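Local coordinates for protein histidine acid phosphatase (Hafnia alvei, PDB 4ARU) that belongs to branch 2 of the histidine phosphatase superfamily and is built around a mixed beta-sheet packed with helices, at residues A[124-129]-A[289-294]; A[273-278]-A[404-409]. All coordinates share one frame; numbering follows the deposited sequence. Where two conformers were deposited one is given.

How the interactions relate
From the N terminus, the chain first supplies residues 124-129, in the loop after strand 115-116, then residues 273-278 on helix 264-282. Next comes 289-294, the loop leading into strand 300-305, and finally 404-409, where helix 395-405 ends. Interaction 1 closes a span of 159 intervening residues and interaction 2 one of 125. Their segments alternate in sequence, so the two closures cross. The centres lie about 12 Å apart, and L126 joins them directly: its CD1 packs 3.4 Å from T277 OG1. Helix 264-282 thus has the 124-129 loop against it and, through interaction 2, the C-terminal part of the chain.

Interaction 1. Residues A[124-129]-A[289-294]; sequences DPLFHP and RPLPDI
An Asx turn at D124 presents P125 and L126 to the loop that runs into strand 300-305, where R289 and L291 meet them. The contact is small, 83 Å² summed over both sides, and no hydrogen bond crosses it. The ring of P125 offers its CG to R289 NH1 at 4.0 Å; CG lies obliquely to the guanidinium, and the two side chains cross at about a right angle. R289 starts out extended, with CG anti to its backbone N, and then bends at chi3 (-69°), which brings NH1 to the proline's CG; NH2 of the same group is hydrogen-bonded to the carbonyl oxygen of P413, at the C terminus. D124 has the opposite charge, but its OD1 stays 6.5 Å from R289 NH1, so no salt bridge forms. The second touch is apolar and loose, L126 CD2 to L291 CD2 at 4.5 Å.

In the fold, the pair of leucines sits beside neighbouring parallel strands of the mixed sheet of this histidine phosphatase: L126 touches W88, while L291 touches Y86 and L301. The turn itself is held by L126 N donating to D124 OD1 over 2.9 Å, fairly straight at 160° but arriving from above the carboxylate plane. D124 OD2 is taken by W88 NE1, which ties the carboxylate to strand 85-89, and D124 O accepts from both F127 N and H128 N. Across the contact, L291 opens a type II beta turn ending at I294, closed by a weak bond from I294 N to L291 O at 3.4 Å.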
loop_
_atom_site.group_PDB
_atom_site.type_symbol
_atom_site.label_atom_id
_atom_site.label_comp_id
_atom_site.label_asym_id
_atom_site.label_seq_id
_atom_site.Cartn_x
_atom_site.Cartn_y
_atom_site.Cartn_z
ATOM N N ASP A 124 15.880 0.945 -4.618
ATOM C CA ASP A 124 15.636 2.362 -4.846
ATOM C C ASP A 124 15.438 2.979 -3.470
ATOM O O ASP A 124 14.482 2.607 -2.808
ATOM C CB ASP A 124 14.440 2.549 -5.804
ATOM C CG ASP A 124 14.074 3.999 -6.038
ATOM O OD1 ASP A 124 14.593 4.881 -5.307
ATOM O OD2 ASP A 124 13.289 4.243 -6.990
ATOM N N PRO A 125 16.350 3.891 -3.070
ATOM C CA PRO A 125 16.222 4.452 -1.719
ATOM C C PRO A 125 14.981 5.276 -1.470
ATOM O O PRO A 125 14.623 5.556 -0.304
ATOM C CB PRO A 125 17.443 5.316 -1.598
ATOM C CG PRO A 125 17.641 5.824 -2.992
ATOM C CD PRO A 125 17.436 4.565 -3.797
ATOM N N LEU A 126 14.246 5.645 -2.521
ATOM C CA LEU A 126 12.974 6.306 -2.307
ATOM C C LEU A 126 11.965 5.355 -1.683
ATOM O O LEU A 126 11.169 5.776 -0.830
ATOM C CB LEU A 126 12.375 6.794 -3.620
ATOM C CG LEU A 126 11.067 7.556 -3.529
ATOM C CD1 LEU A 126 11.184 8.860 -2.752
ATOM C CD2 LEU A 126 10.578 7.846 -4.925
ATOM N N PHE A 127 12.014 4.089 -2.071
ATOM C CA PHE A 127 11.083 3.084 -1.594
ATOM C C PHE A 127 11.621 2.291 -0.403
ATOM O O PHE A 127 10.787 1.850 0.438
ATOM C CB PHE A 127 10.709 2.091 -2.692
ATOM C CG PHE A 127 9.933 2.741 -3.835
ATOM C CD1 PHE A 127 8.567 2.923 -3.751
ATOM C CD2 PHE A 127 10.583 3.177 -4.983
ATOM C CE1 PHE A 127 7.876 3.551 -4.745
ATOM C CE2 PHE A 127 9.893 3.781 -6.019
ATOM C CZ PHE A 127 8.523 3.946 -5.900
ATOM N N HIS A 128 12.929 2.069 -0.370
ATOM C CA HIS A 128 13.579 1.208 0.607
ATOM C C HIS A 128 14.884 1.836 1.098
ATOM O O HIS A 128 16.009 1.347 0.821
ATOM C CB HIS A 128 13.826 -0.184 0.043
ATOM C CG HIS A 128 12.578 -0.904 -0.299
ATOM N ND1 HIS A 128 12.107 -1.006 -1.595
ATOM C CD2 HIS A 128 11.648 -1.493 0.482
ATOM C CE1 HIS A 128 10.982 -1.686 -1.597
ATOM N NE2 HIS A 128 10.676 -1.996 -0.350
ATOM N N PRO A 129 14.766 2.964 1.846
ATOM C CA PRO A 129 15.957 3.677 2.281
ATOM C C PRO A 129 16.832 2.863 3.242
ATOM O O PRO A 129 18.061 2.988 3.253
ATOM C CB PRO A 129 15.409 4.928 2.973
ATOM C CG PRO A 129 13.995 4.634 3.242
ATOM C CD PRO A 129 13.521 3.696 2.199
ATOM N N ARG A 289 15.017 15.265 -3.079
ATOM C CA ARG A 289 15.759 14.818 -4.250
ATOM C C ARG A 289 14.846 14.886 -5.457
ATOM O O ARG A 289 13.775 14.286 -5.464
ATOM C CB ARG A 289 16.272 13.395 -4.097
ATOM C CG ARG A 289 17.079 12.921 -5.323
ATOM C CD ARG A 289 17.720 11.570 -5.063
ATOM N NE ARG A 289 18.796 11.637 -4.069
ATOM C CZ ARG A 289 19.501 10.571 -3.672
ATOM N NH1 ARG A 289 19.195 9.350 -4.134
ATOM N NH2 ARG A 289 20.457 10.712 -2.780
ATOM N N PRO A 290 15.275 15.620 -6.498
ATOM C CA PRO A 290 14.320 15.742 -7.609
ATOM C C PRO A 290 14.169 14.457 -8.393
ATOM O O PRO A 290 15.142 13.708 -8.552
ATOM C CB PRO A 290 14.944 16.833 -8.508
ATOM C CG PRO A 290 16.315 17.058 -7.994
ATOM C CD PRO A 290 16.423 16.537 -6.594
ATOM N N LEU A 291 12.963 14.238 -8.904
ATOM C CA LEU A 291 12.682 13.087 -9.790
ATOM C C LEU A 291 13.208 13.483 -11.148
ATOM O O LEU A 291 12.957 14.597 -11.614
ATOM C CB LEU A 291 11.193 12.799 -9.825
ATOM C CG LEU A 291 10.627 12.337 -8.482
ATOM C CD1 LEU A 291 9.124 12.145 -8.584
ATOM C CD2 LEU A 291 11.227 11.017 -8.029
ATOM N N PRO A 292 14.003 12.608 -11.764
ATOM C CA PRO A 292 14.644 13.032 -13.011
ATOM C C PRO A 292 13.664 13.320 -14.129
ATOM O O PRO A 292 12.730 12.562 -14.324
ATOM C CB PRO A 292 15.552 11.858 -13.368
ATOM C CG PRO A 292 15.041 10.727 -12.622
ATOM C CD PRO A 292 14.312 11.223 -11.402
ATOM N N ASP A 293 13.873 14.447 -14.805
ATOM C CA ASP A 293 13.077 14.754 -15.989
ATOM C C ASP A 293 11.612 15.130 -15.692
ATOM O O ASP A 293 10.792 15.054 -16.600
ATOM C CB ASP A 293 13.128 13.511 -16.925
ATOM C CG ASP A 293 12.438 13.715 -18.253
ATOM O OD1 ASP A 293 12.620 14.785 -18.846
ATOM O OD2 ASP A 293 11.740 12.770 -18.709
ATOM N N ILE A 294 11.241 15.432 -14.443
ATOM C CA ILE A 294 9.853 15.804 -14.162
ATOM C C ILE A 294 9.678 17.260 -14.525
ATOM O O ILE A 294 10.611 18.044 -14.365
ATOM C CB ILE A 294 9.442 15.525 -12.689
ATOM C CG1 ILE A 294 7.910 15.594 -12.548
ATOM C CG2 ILE A 294 10.174 16.459 -11.722
ATOM C CD1 ILE A 294 7.440 14.948 -11.275
#

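Interaction 2. Residues A[273-278]-A[404-409]; sequences PLLQTI and HSVEPA
L275 overlaps S405 and V406 with one methyl, CD2, which lies 3.2 Å from S405 OG and 4.3 Å from V406 CG1. This is the packing of helix 264-282 against the C-terminal end of helix 395-405, and V406 is the residue at which the latter leaves helical geometry. The nearest backbone approach agrees: the CA atoms of L275 and V406 are 7.6 Å apart. L275 reaches across because its CG stands anti to the backbone N (chi1 -171°), and its other neighbours, I313 and M316, come from helix 307-317; S405 also touches M316. The close S405 OG is not bonded to the leucine; it hydrogen-bonds to V402 O, one turn back in its own helix.

Q276 supplies the second touch, its side chain crossing that of V406 at about a right angle, with OE1 3.8 Å from V406 CG1. A bend at chi2 (88°) turns the amide toward the valine. Both ends of that amide are engaged elsewhere, NE2 with T287 O and OE1 with Q411 NE2, which fixes its rotation. The two segments bury 134 Å² between them, both sides summed, with no hydrogen bond across. Beyond V406, E407 N is bonded to T272 OG1, a further tie to the same helix, and E407 OE2 receives A409 N at 3.0 Å on its anti side. Within helix 264-282, P273 O accepts twice, from T277 N at 3.0 Å and T277 OG1 at 2.9 Å, the two donors arriving from opposite faces of the carbonyl plane.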
loop_
_atom_site.group_PDB
_atom_site.type_symbol
_atom_site.label_atom_id
_atom_site.label_comp_id
_atom_site.label_asym_id
_atom_site.label_seq_id
_atom_site.Cartn_x
_atom_site.Cartn_y
_atom_site.Cartn_z
ATOM N N PRO A 273 11.826 9.362 2.780
ATOM C CA PRO A 273 11.964 9.845 1.410
ATOM C C PRO A 273 10.656 10.027 0.692
ATOM O O PRO A 273 10.476 11.041 -0.022
ATOM C CB PRO A 273 12.855 8.771 0.765
ATOM C CG PRO A 273 13.758 8.380 1.916
ATOM C CD PRO A 273 12.792 8.300 3.103
ATOM N N LEU A 274 9.746 9.111 0.830
ATOM C CA LEU A 274 8.491 9.243 0.132
ATOM C C LEU A 274 7.676 10.401 0.651
ATOM O O LEU A 274 7.061 11.151 -0.127
ATOM C CB LEU A 274 7.678 7.937 0.176
ATOM C CG LEU A 274 7.955 6.875 -0.885
ATOM C CD1 LEU A 274 7.267 5.573 -0.515
ATOM C CD2 LEU A 274 7.477 7.393 -2.235
ATOM N N LEU A 275 7.611 10.549 1.967
ATOM C CA LEU A 275 6.802 11.645 2.505
ATOM C C LEU A 275 7.401 12.980 2.076
ATOM O O LEU A 275 6.645 13.911 1.712
ATOM C CB LEU A 275 6.637 11.559 4.022
ATOM C CG LEU A 275 5.613 12.558 4.598
ATOM C CD1 LEU A 275 4.246 12.270 4.077
ATOM C CD2 LEU A 275 5.632 12.470 6.115
ATOM N N GLN A 276 8.721 13.119 2.104
ATOM C CA GLN A 276 9.313 14.364 1.658
ATOM C C GLN A 276 8.993 14.630 0.180
ATOM O O GLN A 276 8.704 15.768 -0.218
ATOM C CB GLN A 276 10.850 14.324 1.862
ATOM C CG GLN A 276 11.585 15.627 1.747
ATOM C CD GLN A 276 11.650 16.387 3.053
ATOM O OE1 GLN A 276 10.936 16.091 4.069
ATOM N NE2 GLN A 276 12.508 17.352 3.059
ATOM N N THR A 277 9.106 13.597 -0.644
ATOM C CA THR A 277 8.817 13.699 -2.070
ATOM C C THR A 277 7.366 14.129 -2.335
ATOM O O THR A 277 7.098 15.030 -3.137
ATOM C CB THR A 277 9.142 12.375 -2.752
ATOM O OG1 THR A 277 10.549 12.169 -2.645
ATOM C CG2 THR A 277 8.823 12.365 -4.232
ATOM N N ILE A 278 6.450 13.493 -1.626
ATOM C CA ILE A 278 5.021 13.819 -1.752
ATOM C C ILE A 278 4.755 15.259 -1.335
ATOM O O ILE A 278 4.117 16.051 -2.069
ATOM C CB ILE A 278 4.169 12.844 -0.902
ATOM C CG1 ILE A 278 4.206 11.464 -1.535
ATOM C CG2 ILE A 278 2.727 13.341 -0.783
ATOM C CD1 ILE A 278 3.753 10.328 -0.663
ATOM N N HIS A 404 7.860 17.550 11.135
ATOM C CA HIS A 404 7.990 16.949 12.466
ATOM C C HIS A 404 7.934 15.428 12.423
ATOM O O HIS A 404 8.373 14.773 13.358
ATOM C CB HIS A 404 6.912 17.495 13.411
ATOM C CG HIS A 404 7.185 18.888 13.891
ATOM N ND1 HIS A 404 8.405 19.276 14.405
ATOM C CD2 HIS A 404 6.375 19.974 13.991
ATOM C CE1 HIS A 404 8.352 20.553 14.749
ATOM N NE2 HIS A 404 7.131 20.999 14.506
ATOM N N SER A 405 7.427 14.821 11.349
ATOM C CA SER A 405 7.322 13.359 11.294
ATOM C C SER A 405 8.519 12.661 10.624
ATOM O O SER A 405 8.840 11.549 10.989
ATOM C CB SER A 405 6.043 12.888 10.611
ATOM O OG SER A 405 6.086 13.109 9.245
ATOM N N VAL A 406 9.222 13.374 9.765
ATOM C CA VAL A 406 10.362 12.781 9.083
ATOM C C VAL A 406 11.495 12.522 10.044
ATOM O O VAL A 406 11.639 13.168 11.104
ATOM C CB VAL A 406 10.835 13.631 7.883
ATOM C CG1 VAL A 406 9.770 13.621 6.779
ATOM C CG2 VAL A 406 11.252 15.005 8.331
ATOM N N GLU A 407 12.318 11.553 9.659
ATOM C CA GLU A 407 13.585 11.297 10.322
ATOM C C GLU A 407 14.713 11.950 9.516
ATOM O O GLU A 407 14.972 11.534 8.405
ATOM C CB GLU A 407 13.834 9.812 10.422
ATOM C CG GLU A 407 15.189 9.361 10.955
ATOM C CD GLU A 407 15.649 10.140 12.173
ATOM O OE1 GLU A 407 14.879 10.080 13.197
ATOM O OE2 GLU A 407 16.738 10.819 12.154
ATOM N N PRO A 408 15.345 12.980 10.052
ATOM C CA PRO A 408 16.359 13.651 9.245
ATOM C C PRO A 408 17.480 12.750 8.727
ATOM O O PRO A 408 17.996 12.993 7.633
ATOM C CB PRO A 408 16.927 14.679 10.191
ATOM C CG PRO A 408 15.809 14.989 11.127
ATOM C CD PRO A 408 15.123 13.683 11.328
ATOM N N ALA A 409 17.889 11.738 9.494
ATOM C CA ALA A 409 18.943 10.821 9.037
ATOM C C ALA A 409 18.547 10.004 7.817
ATOM O O ALA A 409 19.432 9.435 7.159
ATOM C CB ALA A 409 19.367 9.891 10.172
#